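Local coordinates for protein Eps1p (Saccharomyces cerevisiae, PDB 4TW5) that belongs to the thioredoxin-like PDI family of the endoplasmic reticulum, its N-terminal part folding as a thioredoxin domain with a two-cysteine CPHC motif, at residues Ala44-Glu49 with Glu108-Phe113; Ile63-Val68 with Ala112-Glu117; Tyr84-Arg89 with Thr103-Glu108. One frame throughout, in Å; residues are numbered along the deposited sequence.

Following the chain from its N terminus, contact 1 is the first of the three to begin, its 44-49 joining 108-113 across 58 intervening residues. Strand 63-69 starts inside that loop and packs on 112-117, so contacts 1 and 2 end on one shared stretch of helix 107-118, with A112 and F113 in common. Contact 3, between 84-89 and 103-108, closes a short loop nested within both, and its E108 is also part of contact 1. Together they hold helix 107-118 beside helix 44-53 and against the edge strand 63-69, while contact 3 ties the loop ahead of that helix to the start of strand 87-92. Centres of the contacts lie about 8 to 11 Å apart.

Contact 1 (Ala44-Glu49 with Glu108-Phe113)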
loop_
_atom_site.group_PDB
_atom_site.type_symbol
_atom_site.label_atom_id
_atom_site.label_comp_id
_atom_site.label_asym_id
_atom_site.label_seq_id
_atom_site.Cartn_x
_atom_site.Cartn_y
_atom_site.Cartn_z
ATOM N N ALA A 44 16.857 -41.904 35.168
ATOM C CA ALA A 44 16.239 -43.224 35.315
ATOM C C ALA A 44 14.851 -43.247 35.978
ATOM O O ALA A 44 13.936 -43.905 35.462
ATOM C CB ALA A 44 17.190 -44.150 36.075
ATOM N N PRO A 45 14.676 -42.556 37.120
ATOM C CA PRO A 45 13.328 -42.622 37.702
ATOM C C PRO A 45 12.320 -41.783 36.916
ATOM O O PRO A 45 11.131 -42.074 36.950
ATOM C CB PRO A 45 13.529 -42.075 39.114
ATOM C CG PRO A 45 14.677 -41.152 38.983
ATOM C CD PRO A 45 15.586 -41.735 37.943
ATOM N N VAL A 46 12.792 -40.732 36.253
ATOM C CA VAL A 46 11.934 -39.937 35.387
ATOM C C VAL A 46 11.483 -40.758 34.186
ATOM O O VAL A 46 10.326 -40.709 33.778
ATOM C CB VAL A 46 12.655 -38.661 34.908
ATOM C CG1 VAL A 46 12.068 -38.147 33.588
ATOM C CG2 VAL A 46 12.618 -37.603 35.992
ATOM N N TRP A 47 12.400 -41.560 33.663
ATOM C CA TRP A 47 12.108 -42.404 32.520
ATOM C C TRP A 47 11.011 -43.407 32.788
ATOM O O TRP A 47 10.116 -43.592 31.961
ATOM C CB TRP A 47 13.358 -43.156 32.092
ATOM C CG TRP A 47 13.246 -43.715 30.728
ATOM C CD1 TRP A 47 12.839 -44.971 30.390
ATOM C CD2 TRP A 47 13.561 -43.049 29.500
ATOM N NE1 TRP A 47 12.883 -45.126 29.030
ATOM C CE2 TRP A 47 13.325 -43.959 28.461
ATOM C CE3 TRP A 47 14.023 -41.766 29.184
ATOM C CZ2 TRP A 47 13.513 -43.629 27.114
ATOM C CZ3 TRP A 47 14.222 -41.439 27.852
ATOM C CH2 TRP A 47 13.964 -42.367 26.830
ATOM N N MET A 48 11.075 -44.049 33.949
ATOM C CA MET A 48 10.113 -45.085 34.273
ATOM C C MET A 48 8.729 -44.531 34.533
ATOM O O MET A 48 7.728 -45.173 34.232
ATOM C CB MET A 48 10.584 -45.880 35.485
ATOM C CG MET A 48 11.941 -46.514 35.299
ATOM S SD MET A 48 12.472 -47.442 36.742
ATOM C CE MET A 48 14.193 -47.728 36.319
ATOM N N GLU A 49 8.657 -43.354 35.130
ATOM C CA GLU A 49 7.363 -42.707 35.259
ATOM C C GLU A 49 6.863 -42.256 33.889
ATOM O O GLU A 49 5.665 -42.246 33.674
ATOM C CB GLU A 49 7.391 -41.565 36.261
ATOM C CG GLU A 49 8.196 -40.381 35.880
ATOM C CD GLU A 49 8.458 -39.518 37.083
ATOM O OE1 GLU A 49 7.744 -39.695 38.105
ATOM O OE2 GLU A 49 9.378 -38.678 37.006
ATOM N N GLU A 108 6.793 -34.600 31.515
ATOM C CA GLU A 108 6.060 -33.703 30.643
ATOM C C GLU A 108 6.801 -33.526 29.301
ATOM O O GLU A 108 6.198 -33.651 28.227
ATOM C CB GLU A 108 5.872 -32.341 31.317
ATOM C CG GLU A 108 4.876 -32.303 32.468
ATOM C CD GLU A 108 5.394 -33.001 33.726
ATOM O OE1 GLU A 108 6.629 -33.069 33.898
ATOM O OE2 GLU A 108 4.568 -33.479 34.540
ATOM N N SER A 109 8.107 -33.265 29.365
ATOM C CA SER A 109 8.860 -32.973 28.145
ATOM C C SER A 109 9.006 -34.189 27.225
ATOM O O SER A 109 8.992 -34.051 26.014
ATOM C CB SER A 109 10.239 -32.425 28.471
ATOM O OG SER A 109 11.088 -33.444 28.943
ATOM N N LEU A 110 9.157 -35.374 27.803
ATOM C CA LEU A 110 9.310 -36.582 27.013
ATOM C C LEU A 110 7.979 -36.958 26.388
ATOM O O LEU A 110 7.920 -37.280 25.212
ATOM C CB LEU A 110 9.843 -37.729 27.873
ATOM C CG LEU A 110 11.316 -37.585 28.257
ATOM C CD1 LEU A 110 11.775 -38.739 29.145
ATOM C CD2 LEU A 110 12.156 -37.508 26.982
ATOM N N ILE A 111 6.904 -36.893 27.169
ATOM C CA ILE A 111 5.582 -37.162 26.618
ATOM C C ILE A 111 5.263 -36.220 25.449
ATOM O O ILE A 111 4.796 -36.675 24.407
ATOM C CB ILE A 111 4.481 -37.045 27.678
ATOM C CG1 ILE A 111 4.694 -38.080 28.780
ATOM C CG2 ILE A 111 3.093 -37.267 27.067
ATOM C CD1 ILE A 111 4.877 -39.484 28.289
ATOM N N ALA A 112 5.521 -34.928 25.624
ATOM C CA ALA A 112 5.206 -33.923 24.608
ATOM C C ALA A 112 5.966 -34.228 23.326
ATOM O O ALA A 112 5.416 -34.164 22.238
ATOM C CB ALA A 112 5.526 -32.510 25.121
ATOM N N PHE A 113 7.235 -34.574 23.484
ATOM C CA PHE A 113 8.095 -34.969 22.389
ATOM C C PHE A 113 7.597 -36.189 21.644
ATOM O O PHE A 113 7.677 -36.233 20.422
ATOM C CB PHE A 113 9.512 -35.220 22.896
ATOM C CG PHE A 113 10.448 -35.741 21.851
ATOM C CD1 PHE A 113 10.808 -34.965 20.772
ATOM C CD2 PHE A 113 10.982 -37.011 21.966
ATOM C CE1 PHE A 113 11.681 -35.458 19.815
ATOM C CE2 PHE A 113 11.855 -37.506 21.024
ATOM C CZ PHE A 113 12.208 -36.732 19.944
#
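L110 sets its CD1 methyl against the six-membered ring of W47, joining two helices that pack on one face of the thioredoxin-fold sheet: helix 44-53, which follows the CPHC motif, and helix 107-118. The evidence is a pair of near-equal distances. L110 CD1 lies 3.8 Å from W47 CE3, and 3.9 Å separates the same methyl from W47 CZ3, so it rests beside the benzo half and not by the pyrrole half. The approach is oblique, and the leucine chain lies nearly perpendicular to the tryptophan's.

Torsions explain how the indole comes to be there. The CA–CB bond of W47 points away from helix 107-118, yet with CG anti to the backbone N (chi1 -163°) and the ring turned across that bond (chi2 -94°), the benzo ring comes back toward the leucine. L110 does the reverse: its CB already points at the partner helix, and a fully extended second torsion (chi2 178°) makes CD1 the leading atom. V46, one residue before the tryptophan, adds a looser touch, its CG1 being 4.5 Å from L110 CD1.

The backbones remain well apart, W47 CA and L110 CA standing 8.5 Å from each other, so the helices are joined through apolar side chains; 104 Å² is buried, both sides summed. L110 also touches T50 of helix 44-53. Beneath the pair lies the sheet: W47 packs on I29 and D31 of strand 27-33, and L110 on F65 of strand 63-69. W47 also reaches strand 63-69, its CZ2 3.8 Å from F65 CD1.

Contact 2 (Ile63-Val68 with Ala112-Glu117); sequences ITFSQV and AFARRE
A114 offers its CB methyl to I63 and F65 of the strand, and these two side chains approach it in different ways. The methyl lies 3.8 Å from F65 CZ, and CE2 of the phenylalanine is next at 4.1 Å from A114 CB, so the far end of the ring, at CZ and CE2, does the touching, at an oblique inclination. F65 starts out across the direction of the helix, but CG anti to its carbonyl carbon (chi1 -72°) carries the end of the ring forward.

I63 spreads both its branches over the alanine. Its CG2, anti to the backbone N, stands 4.2 Å from A114 CB, while the ethyl arm, extended at chi2 169°, takes CD1 to within 3.4 Å of A114 O, packing a methyl on a carbonyl. Consistent with the small alanine side chain, I63 CA and A114 CA are 7.1 Å apart.

Elsewhere the longer side chains pack along the helix itself. E117 begins toward the strand; chi1 (-67°) sets its CG 3.5 Å above one face of the F113 ring, off toward its rim, and chi2 then leads the carboxylate away. R116 NH1 meets the edge of that ring in its plane, and A112 O lies over the centre of the R116 guanidinium. Salt bridges outside the pair secure these charges: R115 to E57, R116 to D197 and E117 to K98.

In the thioredoxin fold, this contact seats helix 107-118 on strand 63-69, an outermost strand that runs parallel to 27-33; I29 of that neighbour also touches A114 and F65, and F54, following helix 44-53, meets the F65 ring edge-to-face.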
loop_
_atom_site.group_PDB
_atom_site.type_symbol
_atom_site.label_atom_id
_atom_site.label_comp_id
_atom_site.label_asym_id
_atom_site.label_seq_id
_atom_site.Cartn_x
_atom_site.Cartn_y
_atom_site.Cartn_z
ATOM N N ILE A 63 4.295 -45.739 19.360
ATOM C CA ILE A 63 5.560 -45.184 19.831
ATOM C C ILE A 63 5.955 -45.855 21.128
ATOM O O ILE A 63 5.149 -45.963 22.031
ATOM C CB ILE A 63 5.479 -43.657 20.084
ATOM C CG1 ILE A 63 5.029 -42.907 18.842
ATOM C CG2 ILE A 63 6.819 -43.132 20.546
ATOM C CD1 ILE A 63 4.698 -41.467 19.150
ATOM N N THR A 64 7.204 -46.293 21.222
ATOM C CA THR A 64 7.643 -47.011 22.399
ATOM C C THR A 64 8.853 -46.342 23.037
ATOM O O THR A 64 9.813 -46.011 22.357
ATOM C CB THR A 64 7.988 -48.476 22.049
ATOM O OG1 THR A 64 6.800 -49.159 21.673
ATOM C CG2 THR A 64 8.603 -49.207 23.252
ATOM N N PHE A 65 8.837 -46.182 24.354
ATOM C CA PHE A 65 10.050 -45.762 25.037
ATOM C C PHE A 65 10.888 -46.971 25.413
ATOM O O PHE A 65 10.402 -47.903 26.067
ATOM C CB PHE A 65 9.722 -44.954 26.274
ATOM C CG PHE A 65 9.187 -43.578 25.990
ATOM C CD1 PHE A 65 10.032 -42.479 25.993
ATOM C CD2 PHE A 65 7.833 -43.381 25.759
ATOM C CE1 PHE A 65 9.537 -41.205 25.758
ATOM C CE2 PHE A 65 7.329 -42.116 25.529
ATOM C CZ PHE A 65 8.184 -41.020 25.525
ATOM N N SER A 66 12.158 -46.932 25.020
ATOM C CA SER A 66 13.098 -48.022 25.261
ATOM C C SER A 66 14.420 -47.492 25.824
ATOM O O SER A 66 14.618 -46.286 25.944
ATOM C CB SER A 66 13.386 -48.794 23.980
ATOM O OG SER A 66 12.192 -49.172 23.333
ATOM N N GLN A 67 15.312 -48.417 26.166
ATOM C CA GLN A 67 16.612 -48.108 26.733
ATOM C C GLN A 67 17.655 -49.048 26.221
ATOM O O GLN A 67 17.344 -50.133 25.756
ATOM C CB GLN A 67 16.609 -48.189 28.257
ATOM C CG GLN A 67 16.117 -46.968 28.962
ATOM C CD GLN A 67 16.019 -47.193 30.443
ATOM O OE1 GLN A 67 15.607 -48.261 30.896
ATOM N NE2 GLN A 67 16.427 -46.198 31.216
ATOM N N VAL A 68 18.895 -48.597 26.280
ATOM C CA VAL A 68 20.045 -49.433 26.003
ATOM C C VAL A 68 21.122 -49.170 27.065
ATOM O O VAL A 68 21.621 -48.046 27.172
ATOM C CB VAL A 68 20.647 -49.147 24.615
ATOM C CG1 VAL A 68 21.949 -49.905 24.462
ATOM C CG2 VAL A 68 19.690 -49.545 23.522
ATOM N N ALA A 112 5.521 -34.928 25.624
ATOM C CA ALA A 112 5.206 -33.923 24.608
ATOM C C ALA A 112 5.966 -34.228 23.326
ATOM O O ALA A 112 5.416 -34.164 22.238
ATOM C CB ALA A 112 5.526 -32.510 25.121
ATOM N N PHE A 113 7.235 -34.574 23.484
ATOM C CA PHE A 113 8.095 -34.969 22.389
ATOM C C PHE A 113 7.597 -36.189 21.644
ATOM O O PHE A 113 7.677 -36.233 20.422
ATOM C CB PHE A 113 9.512 -35.220 22.896
ATOM C CG PHE A 113 10.448 -35.741 21.851
ATOM C CD1 PHE A 113 10.808 -34.965 20.772
ATOM C CD2 PHE A 113 10.982 -37.011 21.966
ATOM C CE1 PHE A 113 11.681 -35.458 19.815
ATOM C CE2 PHE A 113 11.855 -37.506 21.024
ATOM C CZ PHE A 113 12.208 -36.732 19.944
ATOM N N ALA A 114 7.127 -37.208 22.352
ATOM C CA ALA A 114 6.584 -38.340 21.627
ATOM C C ALA A 114 5.319 -37.906 20.854
ATOM O O ALA A 114 5.194 -38.180 19.648
ATOM C CB ALA A 114 6.301 -39.511 22.561
ATOM N N ARG A 115 4.420 -37.175 21.508
ATOM C CA ARG A 115 3.220 -36.694 20.816
ATOM C C ARG A 115 3.562 -35.790 19.620
ATOM O O ARG A 115 2.950 -35.883 18.573
ATOM C CB ARG A 115 2.295 -35.942 21.768
ATOM C CG ARG A 115 1.649 -36.815 22.817
ATOM C CD ARG A 115 0.920 -35.971 23.803
ATOM N NE ARG A 115 0.188 -36.758 24.777
ATOM C CZ ARG A 115 -0.292 -36.265 25.912
ATOM N NH1 ARG A 115 -0.109 -34.982 26.196
ATOM N NH2 ARG A 115 -0.961 -37.048 26.753
ATOM N N ARG A 116 4.551 -34.928 19.790
ATOM C CA ARG A 116 4.984 -34.033 18.718
ATOM C C ARG A 116 5.435 -34.848 17.487
ATOM O O ARG A 116 5.000 -34.605 16.371
ATOM C CB ARG A 116 6.101 -33.118 19.246
ATOM C CG ARG A 116 6.238 -31.795 18.533
ATOM C CD ARG A 116 7.303 -30.898 19.182
ATOM N NE ARG A 116 6.990 -30.665 20.577
ATOM C CZ ARG A 116 7.750 -31.062 21.587
ATOM N NH1 ARG A 116 8.895 -31.674 21.354
ATOM N NH2 ARG A 116 7.361 -30.834 22.828
ATOM N N GLU A 117 6.258 -35.859 17.729
ATOM C CA GLU A 117 6.827 -36.677 16.686
ATOM C C GLU A 117 5.850 -37.604 15.991
ATOM O O GLU A 117 6.100 -38.020 14.863
ATOM C CB GLU A 117 7.988 -37.495 17.254
ATOM C CG GLU A 117 9.166 -36.596 17.656
ATOM C CD GLU A 117 9.617 -35.643 16.544
ATOM O OE1 GLU A 117 9.643 -36.038 15.349
ATOM O OE2 GLU A 117 9.924 -34.477 16.873
#

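Contact 3 (Tyr84-Arg89 with Thr103-Glu108); sequences YFPEIR and TPRTKE
P86 and I88 meet the side chain of R105, which runs out from the loop ahead of helix 107-118 over the start of strand 87-92. Along 84-89, Y84 comes first; E87 OE1 lies 3.7 Å above one face of the Y84 ring, displaced toward its rim. F85 starts away from R105, and its side chain touches C70. P86 follows a cis peptide bond and turns its ring to the arginine: P86 CG lies over one face of the guanidinium, 4.4 Å from R105 CZ. The proline carbonyl is less engaged, since 3.9 Å from P86 O to R105 NH2 is too long for a hydrogen bond.

This proline matches the cis-proline of the thioredoxin fold, which faces the two-cysteine motif; here P86 touches C40 of the C37-C40 disulfide, while R105 touches H39 between those cysteines.

E87 points away from R105 and forms a salt bridge with R89 instead. R89 NE donates to E87 OE2 at 2.6 Å, with an N-H···O angle of 146°. R89 NH2 donates to the same E87 OE2 at 2.9 Å and 133°, both nitrogens approaching from the same side above the carboxylate plane. The other oxygen, E87 OE1, accepts from E83 N. I88 turns back to the contact. Its CD1 sits at the guanidinium edge, 3.5 Å from R105 NE and 3.7 Å from R105 CD, as the isoleucine arm and the arginine chain run antiparallel alongside one another. R105 is straight from CG to NE, and its last torsion (chi4 103°) then rotates the planar group; its buried NE has no partner in the model. R89 completes the segment, its NH1 bonded to E80 O and Y91 OH. Beyond R105, T106 N-caps the helix, and S109 OG bonds back to T106 N.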
loop_
_atom_site.group_PDB
_atom_site.type_symbol
_atom_site.label_atom_id
_atom_site.label_comp_id
_atom_site.label_asym_id
_atom_site.label_seq_id
_atom_site.Cartn_x
_atom_site.Cartn_y
_atom_site.Cartn_z
ATOM N N TYR A 84 27.532 -38.937 23.944
ATOM C CA TYR A 84 27.418 -38.550 25.342
ATOM C C TYR A 84 26.475 -39.449 26.129
ATOM O O TYR A 84 25.765 -40.274 25.559
ATOM C CB TYR A 84 26.949 -37.092 25.438
ATOM C CG TYR A 84 25.753 -36.750 24.566
ATOM C CD1 TYR A 84 24.467 -36.693 25.102
ATOM C CD2 TYR A 84 25.910 -36.476 23.210
ATOM C CE1 TYR A 84 23.371 -36.373 24.310
ATOM C CE2 TYR A 84 24.823 -36.160 22.410
ATOM C CZ TYR A 84 23.559 -36.109 22.963
ATOM O OH TYR A 84 22.491 -35.794 22.158
ATOM N N PHE A 85 26.480 -39.269 27.443
ATOM C CA PHE A 85 25.601 -39.974 28.363
ATOM C C PHE A 85 24.916 -38.956 29.269
ATOM O O PHE A 85 25.573 -38.055 29.796
ATOM C CB PHE A 85 26.374 -40.996 29.197
ATOM C CG PHE A 85 26.841 -42.199 28.423
ATOM C CD1 PHE A 85 26.019 -42.800 27.482
ATOM C CD2 PHE A 85 28.105 -42.731 28.640
ATOM C CE1 PHE A 85 26.448 -43.914 26.771
ATOM C CE2 PHE A 85 28.545 -43.839 27.934
ATOM C CZ PHE A 85 27.713 -44.432 26.997
ATOM N N PRO A 86 23.586 -39.067 29.419
ATOM C CA PRO A 86 22.783 -40.027 28.660
ATOM C C PRO A 86 22.405 -39.433 27.311
ATOM O O PRO A 86 22.410 -38.208 27.164
ATOM C CB PRO A 86 21.555 -40.215 29.537
ATOM C CG PRO A 86 21.386 -38.878 30.182
ATOM C CD PRO A 86 22.765 -38.306 30.375
ATOM N N GLU A 87 22.063 -40.278 26.347
ATOM C CA GLU A 87 21.665 -39.778 25.038
ATOM C C GLU A 87 20.306 -40.301 24.610
ATOM O O GLU A 87 20.125 -41.512 24.418
ATOM C CB GLU A 87 22.704 -40.139 23.991
ATOM C CG GLU A 87 22.339 -39.619 22.628
ATOM C CD GLU A 87 23.505 -39.585 21.678
ATOM O OE1 GLU A 87 24.646 -39.848 22.119
ATOM O OE2 GLU A 87 23.271 -39.300 20.485
ATOM N N ILE A 88 19.355 -39.380 24.457
ATOM C CA ILE A 88 17.993 -39.735 24.076
ATOM C C ILE A 88 17.730 -39.566 22.574
ATOM O O ILE A 88 17.878 -38.474 22.034
ATOM C CB ILE A 88 16.991 -38.894 24.849
ATOM C CG1 ILE A 88 17.354 -38.896 26.332
ATOM C CG2 ILE A 88 15.566 -39.407 24.613
ATOM C CD1 ILE A 88 16.466 -38.023 27.158
ATOM N N ARG A 89 17.313 -40.643 21.912
ATOM C CA ARG A 89 17.204 -40.665 20.448
ATOM C C ARG A 89 15.874 -41.213 19.911
ATOM O O ARG A 89 15.225 -42.046 20.559
ATOM C CB ARG A 89 18.331 -41.505 19.859
ATOM C CG ARG A 89 19.738 -41.004 20.101
ATOM C CD ARG A 89 20.697 -41.851 19.303
ATOM N NE ARG A 89 22.062 -41.352 19.349
ATOM C CZ ARG A 89 23.017 -41.735 18.509
ATOM N NH1 ARG A 89 22.756 -42.629 17.572
ATOM N NH2 ARG A 89 24.235 -41.233 18.614
ATOM N N THR A 103 16.397 -29.673 27.498
ATOM C CA THR A 103 16.570 -29.793 28.951
ATOM C C THR A 103 15.730 -28.750 29.700
ATOM O O THR A 103 15.445 -27.682 29.163
ATOM C CB THR A 103 18.059 -29.651 29.347
ATOM O OG1 THR A 103 18.638 -28.554 28.631
ATOM C CG2 THR A 103 18.831 -30.914 29.000
ATOM N N PRO A 104 15.303 -29.064 30.933
ATOM C CA PRO A 104 15.571 -30.302 31.667
ATOM C C PRO A 104 14.561 -31.397 31.326
ATOM O O PRO A 104 13.385 -31.104 31.090
ATOM C CB PRO A 104 15.453 -29.871 33.131
ATOM C CG PRO A 104 14.581 -28.624 33.119
ATOM C CD PRO A 104 14.401 -28.175 31.686
ATOM N N ARG A 105 15.029 -32.643 31.307
ATOM C CA ARG A 105 14.191 -33.787 30.969
ATOM C C ARG A 105 13.153 -34.107 32.040
ATOM O O ARG A 105 13.489 -34.530 33.149
ATOM C CB ARG A 105 15.058 -35.020 30.728
ATOM C CG ARG A 105 16.148 -34.848 29.692
ATOM C CD ARG A 105 17.287 -35.814 29.958
ATOM N NE ARG A 105 18.320 -35.707 28.937
ATOM C CZ ARG A 105 19.484 -35.091 29.094
ATOM N NH1 ARG A 105 19.790 -34.533 30.258
ATOM N NH2 ARG A 105 20.347 -35.049 28.086
ATOM N N THR A 106 11.886 -33.886 31.709
ATOM C CA THR A 106 10.807 -34.295 32.589
ATOM C C THR A 106 9.842 -35.246 31.899
ATOM O O THR A 106 9.930 -35.481 30.690
ATOM C CB THR A 106 10.027 -33.082 33.120
ATOM O OG1 THR A 106 9.429 -32.379 32.021
ATOM C CG2 THR A 106 10.965 -32.133 33.864
ATOM N N LYS A 107 8.915 -35.779 32.689
ATOM C CA LYS A 107 7.860 -36.648 32.194
ATOM C C LYS A 107 7.031 -35.867 31.196
ATOM O O LYS A 107 6.633 -36.386 30.168
ATOM C CB LYS A 107 6.985 -37.152 33.350
ATOM C CG LYS A 107 5.518 -37.345 33.004
ATOM C CD LYS A 107 4.656 -37.378 34.267
ATOM C CE LYS A 107 5.025 -38.551 35.130
ATOM N NZ LYS A 107 4.177 -38.612 36.352
ATOM N N GLU A 108 6.793 -34.600 31.515
ATOM C CA GLU A 108 6.060 -33.703 30.643
ATOM C C GLU A 108 6.801 -33.526 29.301
ATOM O O GLU A 108 6.198 -33.651 28.227
ATOM C CB GLU A 108 5.872 -32.341 31.317
ATOM C CG GLU A 108 4.876 -32.303 32.468
ATOM C CD GLU A 108 5.394 -33.001 33.726
ATOM O OE1 GLU A 108 6.629 -33.069 33.898
ATOM O OE2 GLU A 108 4.568 -33.479 34.540
#